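Local coordinates for protein Fc fragment of IgE receptor II (Bos taurus, PDB 6PWR) that is a C-type lectin-fold receptor that probably binds the Fc region of IgE, and here holds a mannose-containing glycan through a calcium ion, at residues 65-70 with 104-109; 88-93 with 112-117. All blocks are in the same frame, centred on the assembly; numbering follows the deposited sequence.

Contact 1. Residues 65-70 with 104-109. With CA (calcium ion), chain D; NAG (2-acetamido-2-deoxy-beta-D-glucopyranose), chain B.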
loop_
_atom_site.group_PDB
_atom_site.type_symbol
_atom_site.label_atom_id
_atom_site.label_comp_id
_atom_site.label_asym_id
_atom_site.label_seq_id
_atom_site.Cartn_x
_atom_site.Cartn_y
_atom_site.Cartn_z
ATOM N N SER A 65 -2.083 2.700 7.120
ATOM C CA SER A 65 -2.710 1.752 6.217
ATOM C C SER A 65 -1.659 0.908 5.520
ATOM O O SER A 65 -0.577 1.388 5.178
ATOM C CB SER A 65 -3.570 2.463 5.172
ATOM O OG SER A 65 -2.858 3.475 4.497
ATOM N N TRP A 66 -2.007 -0.340 5.253
ATOM C CA TRP A 66 -1.081 -1.221 4.557
ATOM C C TRP A 66 -1.016 -0.886 3.075
ATOM O O TRP A 66 -2.024 -0.530 2.460
ATOM C CB TRP A 66 -1.527 -2.666 4.688
ATOM C CG TRP A 66 -1.394 -3.246 6.047
ATOM C CD1 TRP A 66 -2.397 -3.771 6.811
ATOM C CD2 TRP A 66 -0.189 -3.396 6.804
ATOM N NE1 TRP A 66 -1.889 -4.236 7.996
ATOM C CE2 TRP A 66 -0.539 -4.013 8.022
ATOM C CE3 TRP A 66 1.150 -3.054 6.578
ATOM C CZ2 TRP A 66 0.400 -4.316 8.999
ATOM C CZ3 TRP A 66 2.083 -3.354 7.554
ATOM C CH2 TRP A 66 1.701 -3.981 8.750
ATOM N N ILE A 67 0.177 -1.028 2.500
ATOM C CA ILE A 67 0.367 -0.939 1.060
ATOM C C ILE A 67 1.052 -2.209 0.562
ATOM O O ILE A 67 1.439 -3.077 1.337
ATOM C CB ILE A 67 1.131 0.328 0.634
ATOM C CG1 ILE A 67 2.570 0.311 1.152
ATOM C CG2 ILE A 67 0.392 1.573 1.109
ATOM C CD1 ILE A 67 3.437 1.426 0.578
ATOM N N GLY A 68 1.161 -2.320 -0.754
ATOM C CA GLY A 68 1.629 -3.548 -1.366
ATOM C C GLY A 68 3.127 -3.628 -1.548
ATOM O O GLY A 68 3.609 -3.872 -2.653
ATOM N N LEU A 69 3.875 -3.442 -0.471
ATOM C CA LEU A 69 5.323 -3.410 -0.523
ATOM C C LEU A 69 5.816 -4.201 0.669
ATOM O O LEU A 69 5.300 -4.038 1.777
ATOM C CB LEU A 69 5.813 -1.963 -0.458
ATOM C CG LEU A 69 7.307 -1.736 -0.650
ATOM C CD1 LEU A 69 7.775 -2.158 -2.036
ATOM C CD2 LEU A 69 7.638 -0.277 -0.406
ATOM N N ARG A 70 6.786 -5.076 0.442
ATOM C CA ARG A 70 7.246 -5.943 1.514
ATOM C C ARG A 70 8.631 -6.453 1.164
ATOM O O ARG A 70 8.980 -6.568 -0.013
ATOM C CB ARG A 70 6.275 -7.108 1.769
ATOM C CG ARG A 70 6.281 -8.220 0.741
ATOM C CD ARG A 70 5.673 -7.780 -0.574
ATOM N NE ARG A 70 4.982 -8.883 -1.221
ATOM C CZ ARG A 70 4.681 -8.919 -2.513
ATOM N NH1 ARG A 70 5.024 -7.911 -3.307
ATOM N NH2 ARG A 70 4.043 -9.966 -3.010
ATOM N N ASN A 104 8.720 -6.336 7.990
ATOM C CA ASN A 104 8.849 -6.759 6.612
ATOM C C ASN A 104 7.692 -6.353 5.729
ATOM O O ASN A 104 7.682 -6.720 4.547
ATOM C CB ASN A 104 9.093 -8.267 6.546
ATOM C CG ASN A 104 10.266 -8.680 7.399
ATOM O OD1 ASN A 104 11.275 -7.979 7.476
ATOM N ND2 ASN A 104 10.133 -9.810 8.067
ATOM N N CYS A 105 6.734 -5.607 6.259
ATOM C CA CYS A 105 5.563 -5.187 5.511
ATOM C C CYS A 105 5.437 -3.680 5.628
ATOM O O CYS A 105 5.629 -3.119 6.712
ATOM C CB CYS A 105 4.313 -5.850 6.090
ATOM S SG CYS A 105 4.277 -7.624 5.790
ATOM N N VAL A 106 5.097 -3.018 4.538
ATOM C CA VAL A 106 5.131 -1.566 4.517
ATOM C C VAL A 106 3.735 -0.988 4.667
ATOM O O VAL A 106 2.757 -1.464 4.070
ATOM C CB VAL A 106 5.840 -1.037 3.264
ATOM C CG1 VAL A 106 5.898 0.477 3.288
ATOM C CG2 VAL A 106 7.243 -1.616 3.184
ATOM N N MET A 107 3.656 0.053 5.475
ATOM C CA MET A 107 2.453 0.833 5.645
ATOM C C MET A 107 2.729 2.278 5.264
ATOM O O MET A 107 3.871 2.749 5.259
ATOM C CB MET A 107 1.995 0.819 7.108
ATOM C CG MET A 107 3.021 1.464 8.030
ATOM S SD MET A 107 2.606 1.427 9.776
ATOM C CE MET A 107 1.191 2.517 9.804
ATOM N N MET A 108 1.643 2.978 4.960
ATOM C CA MET A 108 1.640 4.432 4.986
ATOM C C MET A 108 1.253 4.874 6.383
ATOM O O MET A 108 0.266 4.388 6.944
ATOM C CB MET A 108 0.609 5.005 4.025
ATOM C CG MET A 108 1.075 5.111 2.605
ATOM S SD MET A 108 -0.082 6.059 1.593
ATOM C CE MET A 108 -1.463 4.930 1.532
ATOM N N LEU A 109 2.035 5.781 6.946
ATOM C CA LEU A 109 1.603 6.487 8.132
ATOM C C LEU A 109 0.437 7.400 7.773
ATOM O O LEU A 109 0.073 7.552 6.611
ATOM C CB LEU A 109 2.755 7.320 8.678
ATOM C CG LEU A 109 3.994 6.507 9.048
ATOM C CD1 LEU A 109 5.124 7.438 9.449
ATOM C CD2 LEU A 109 3.703 5.510 10.160
HETATM CA CA CA D . 12.516 -6.023 6.782
HETATM C C1 NAG B . 4.868 2.103 14.134
HETATM C C2 NAG B . 4.115 3.300 13.576
HETATM C C3 NAG B . 2.631 3.163 13.877
HETATM C C4 NAG B . 2.114 1.806 13.415
HETATM C C5 NAG B . 3.002 0.673 13.923
HETATM C C6 NAG B . 2.631 -0.666 13.331
HETATM C C7 NAG B . 5.596 5.262 13.498
HETATM C C8 NAG B . 6.026 6.520 14.193
HETATM N N2 NAG B . 4.641 4.549 14.110
HETATM O O3 NAG B . 1.924 4.197 13.201
HETATM O O4 NAG B . 0.798 1.613 13.912
HETATM O O5 NAG B . 4.366 0.921 13.562
HETATM O O6 NAG B . 3.336 -1.732 13.953
HETATM O O7 NAG B . 6.080 4.918 12.424
HETATM O O HOH W 1 -2.420 5.726 5.921
HETATM O O HOH W 2 12.804 -3.686 6.577
#
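Val106 lays its two methyl branches against two residues of the neighbouring strand, CG1 meeting Ile67 CD1 at 3.8 Å and CG2 resting beside Leu69, whose side chain runs alongside and points the same way. Strands 65-71 and 105-108 run antiparallel in the sheet of the C-type lectin fold. Ser65 and Met108 form a hydrogen-bonded pair, with Met108 N only 2.7 Å from Ser65 O. Beyond Trp66 and Met107 the register slips by two residues at a beta bulge, where Gly68 centres an inverse gamma turn. The backbone is gripped on both sides of that corner: Ile67 N donates to Val106 O in an almost straight bond (172°), and Val106 N reaches Leu69 O. Trp66 leaves its strand away from the partner, yet with CG anti to its carbonyl carbon (chi1 -70°) the indole swings back and presents its edge to the carbonyls of Cys105 and Val106; its NE1 is spent on Lys28 O. Cys105 is itself pinned by a disulfide to Cys119. On the face that carries Ser65 and Met108, the Ile67 side chain crosses that of Met108 at about a right angle, CG2 touching Met108 CE at 3.9 Å. Toward the glycan, Met107 SD lies 3.7 Å from NAG C4.

Contact 2. Residues 88-93 with 112-117. With CA (calcium ion), chain C; MAN (alpha-D-mannopyranose), chain E; NAG (2-acetamido-2-deoxy-beta-D-glucopyranose), chain B.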
loop_
_atom_site.group_PDB
_atom_site.type_symbol
_atom_site.label_atom_id
_atom_site.label_comp_id
_atom_site.label_asym_id
_atom_site.label_seq_id
_atom_site.Cartn_x
_atom_site.Cartn_y
_atom_site.Cartn_z
ATOM N N TYR A 88 10.220 4.812 -7.164
ATOM C CA TYR A 88 9.720 5.947 -6.408
ATOM C C TYR A 88 9.629 5.509 -4.956
ATOM O O TYR A 88 9.110 4.426 -4.676
ATOM C CB TYR A 88 8.331 6.381 -6.910
ATOM C CG TYR A 88 7.754 7.377 -5.954
ATOM C CD1 TYR A 88 8.154 8.703 -5.995
ATOM C CD2 TYR A 88 6.898 6.977 -4.934
ATOM C CE1 TYR A 88 7.691 9.612 -5.077
ATOM C CE2 TYR A 88 6.435 7.873 -4.011
ATOM C CZ TYR A 88 6.840 9.186 -4.083
ATOM O OH TYR A 88 6.366 10.058 -3.148
ATOM N N SER A 89 10.124 6.327 -4.033
ATOM C CA SER A 89 9.920 6.040 -2.624
ATOM C C SER A 89 9.404 7.263 -1.885
ATOM O O SER A 89 9.613 8.411 -2.283
ATOM C CB SER A 89 11.196 5.536 -1.949
ATOM O OG SER A 89 12.225 6.507 -2.031
ATOM N N ASN A 90 8.755 6.983 -0.768
ATOM C CA ASN A 90 8.249 8.020 0.109
ATOM C C ASN A 90 8.483 7.636 1.557
ATOM O O ASN A 90 7.601 7.801 2.403
ATOM C CB ASN A 90 6.769 8.269 -0.153
ATOM C CG ASN A 90 6.286 9.550 0.476
ATOM O OD1 ASN A 90 6.994 10.554 0.469
ATOM N ND2 ASN A 90 5.080 9.525 1.034
ATOM N N TRP A 91 9.669 7.111 1.862
ATOM C CA TRP A 91 9.962 6.651 3.214
ATOM C C TRP A 91 9.944 7.796 4.214
ATOM O O TRP A 91 10.544 8.852 3.990
ATOM C CB TRP A 91 11.347 6.013 3.252
ATOM C CG TRP A 91 11.477 4.774 2.469
ATOM C CD1 TRP A 91 12.234 4.584 1.355
ATOM C CD2 TRP A 91 10.862 3.517 2.763
ATOM N NE1 TRP A 91 12.111 3.290 0.920
ATOM C CE2 TRP A 91 11.273 2.613 1.767
ATOM C CE3 TRP A 91 10.007 3.070 3.775
ATOM C CZ2 TRP A 91 10.867 1.281 1.754
ATOM C CZ3 TRP A 91 9.598 1.748 3.756
ATOM C CH2 TRP A 91 10.036 0.870 2.756
ATOM N N GLN A 92 9.285 7.571 5.331
ATOM C CA GLN A 92 9.506 8.419 6.488
ATOM C C GLN A 92 11.000 8.423 6.800
ATOM O O GLN A 92 11.646 7.374 6.710
ATOM C CB GLN A 92 8.748 7.819 7.672
ATOM C CG GLN A 92 8.968 8.512 9.003
ATOM C CD GLN A 92 8.263 9.842 9.112
ATOM O OE1 GLN A 92 7.638 10.318 8.166
ATOM N NE2 GLN A 92 8.351 10.454 10.291
ATOM N N PRO A 93 11.581 9.568 7.159
ATOM C CA PRO A 93 13.010 9.596 7.489
ATOM C C PRO A 93 13.401 8.523 8.494
ATOM O O PRO A 93 12.773 8.359 9.540
ATOM C CB PRO A 93 13.206 11.005 8.050
ATOM C CG PRO A 93 12.248 11.813 7.272
ATOM C CD PRO A 93 11.022 10.930 7.126
ATOM N N GLY A 112 1.035 9.700 4.948
ATOM C CA GLY A 112 1.403 9.134 3.673
ATOM C C GLY A 112 2.832 8.637 3.585
ATOM O O GLY A 112 3.156 7.893 2.655
ATOM N N LYS A 113 3.697 9.022 4.521
ATOM C CA LYS A 113 5.074 8.546 4.509
ATOM C C LYS A 113 5.116 7.070 4.865
ATOM O O LYS A 113 4.297 6.576 5.645
ATOM C CB LYS A 113 5.915 9.335 5.507
ATOM C CG LYS A 113 6.072 10.803 5.135
ATOM C CD LYS A 113 6.993 10.966 3.945
ATOM C CE LYS A 113 7.186 12.419 3.557
ATOM N NZ LYS A 113 8.046 12.520 2.350
ATOM N N TRP A 114 6.076 6.360 4.286
ATOM C CA TRP A 114 6.102 4.916 4.416
ATOM C C TRP A 114 6.926 4.495 5.618
ATOM O O TRP A 114 7.956 5.100 5.936
ATOM C CB TRP A 114 6.704 4.262 3.182
ATOM C CG TRP A 114 6.071 4.605 1.888
ATOM C CD1 TRP A 114 4.909 5.279 1.662
ATOM C CD2 TRP A 114 6.608 4.283 0.611
ATOM N NE1 TRP A 114 4.682 5.386 0.303
ATOM C CE2 TRP A 114 5.722 4.791 -0.360
ATOM C CE3 TRP A 114 7.762 3.619 0.193
ATOM C CZ2 TRP A 114 5.960 4.656 -1.722
ATOM C CZ3 TRP A 114 7.989 3.478 -1.150
ATOM C CH2 TRP A 114 7.098 3.990 -2.095
ATOM N N ASN A 115 6.471 3.437 6.274
ATOM C CA ASN A 115 7.186 2.842 7.383
ATOM C C ASN A 115 7.113 1.337 7.216
ATOM O O ASN A 115 6.048 0.798 6.898
ATOM C CB ASN A 115 6.489 3.222 8.689
ATOM C CG ASN A 115 7.044 2.487 9.872
ATOM O OD1 ASN A 115 8.258 2.406 10.035
ATOM N ND2 ASN A 115 6.161 1.916 10.695
ATOM N N ASP A 116 8.230 0.647 7.432
ATOM C CA ASP A 116 8.136 -0.797 7.576
ATOM C C ASP A 116 7.618 -1.146 8.961
ATOM O O ASP A 116 8.008 -0.543 9.961
ATOM C CB ASP A 116 9.457 -1.509 7.267
ATOM C CG ASP A 116 10.619 -1.070 8.148
ATOM O OD1 ASP A 116 10.572 0.017 8.760
ATOM O OD2 ASP A 116 11.610 -1.840 8.174
ATOM N N ALA A 117 6.725 -2.116 9.010
ATOM C CA ALA A 117 6.105 -2.510 10.256
ATOM C C ALA A 117 6.088 -4.022 10.354
ATOM O O ALA A 117 6.241 -4.737 9.361
ATOM C CB ALA A 117 4.673 -1.975 10.372
HETATM CA CA CA C . 9.867 0.787 10.869
HETATM C C1 MAN E . 7.402 2.473 15.866
HETATM C C2 MAN E . 7.092 1.575 14.662
HETATM C C3 MAN E . 8.362 1.367 13.842
HETATM C C4 MAN E . 8.942 2.701 13.452
HETATM C C5 MAN E . 9.276 3.491 14.718
HETATM C C6 MAN E . 9.832 4.868 14.411
HETATM O O1 MAN E . 8.175 1.702 16.742
HETATM O O2 MAN E . 6.236 2.255 13.782
HETATM O O3 MAN E . 8.117 0.635 12.654
HETATM O O4 MAN E . 10.105 2.489 12.678
HETATM O O5 MAN E . 8.062 3.667 15.486
HETATM O O6 MAN E . 10.171 5.512 15.645
HETATM C C1 NAG B . 4.868 2.103 14.134
HETATM C C2 NAG B . 4.115 3.300 13.576
HETATM C C3 NAG B . 2.631 3.163 13.877
HETATM C C4 NAG B . 2.114 1.806 13.415
HETATM C C5 NAG B . 3.002 0.673 13.923
HETATM C C6 NAG B . 2.631 -0.666 13.331
HETATM C C7 NAG B . 5.596 5.262 13.498
HETATM C C8 NAG B . 6.026 6.520 14.193
HETATM N N2 NAG B . 4.641 4.549 14.110
HETATM O O3 NAG B . 1.924 4.197 13.201
HETATM O O4 NAG B . 0.798 1.613 13.912
HETATM O O5 NAG B . 4.366 0.921 13.562
HETATM O O6 NAG B . 3.336 -1.732 13.953
HETATM O O7 NAG B . 6.080 4.918 12.424
HETATM O O HOH W 3 10.544 11.296 2.820
#
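Trp114 N donates to Asn90 O over 2.8 Å, the shortest polar bond between loop 88-93 and the segment 112-117. Together with Gln92 N to Trp114 O, 2.9 Å, it makes a single beta bridge between Trp91 and Trp114, by which the long loop of the C-type lectin fold is fastened to the strand that carries calcium ligands. The two bonds differ in approach: Gln92 N comes in the carbonyl plane on a lone pair, whereas Trp114 N is tilted 32° out of the plane of its acceptor. Asn90 grips the other segment through its side chain as well. With CG anti to the backbone N (chi1 -166°), OD1 takes a bond from Lys113 NZ at 2.9 Å, and ND2 gives a weak one to Gly112 O. Its CB sits over the face of the Trp114 five-membered ring in a CH-pi contact, 3.7 Å from the centroid. Trp114 in turn forms a T-shaped (edge-to-face) pair with Trp91, its CE3 standing over the centre of the Trp91 ring with the planes at 80°, while Tyr88 meets its far end obliquely and completes an aromatic cluster. Trp114 NE1 is bound by Gln53 of helix 50-59. Lys113 NZ has a second partner, a water that donates to Trp91 O. Further along the strand, Asn115 OD1 and both OD1 and the backbone O of Asp116 coordinate calcium, joined by Glu95, Asn97 and Glu103. The mannose adds O3 and O4 to the same ion, and O3 also accepts a hydrogen bond from Asn115 ND2 at 3.1 Å.

In the fold
Contacts 1 and 2 meet where strands 105-108 and 114-117 lie side by side in one sheet, their centres about 8 Å apart. Strand 105-108 pairs with strand 65-71 along one side and with 114-117 along the other, where Cys105 O lies 2.7 Å from Ala117 N and Met107 O lies 2.9 Å from Asn115 N, both probable hydrogen bonds. A classic beta bulge sets Asn104 and Cys105 together against Ala117. The apolar layers also meet: Val106 CG2 of contact 1 is 3.8 Å from Trp91 CH2 of contact 2. Each contact ends at a different calcium: Asn104 binds one, Asn115 and Asp116 the sugar-bearing one. Glu103 ligates both ions, and the glycan's NAG touches both contacts.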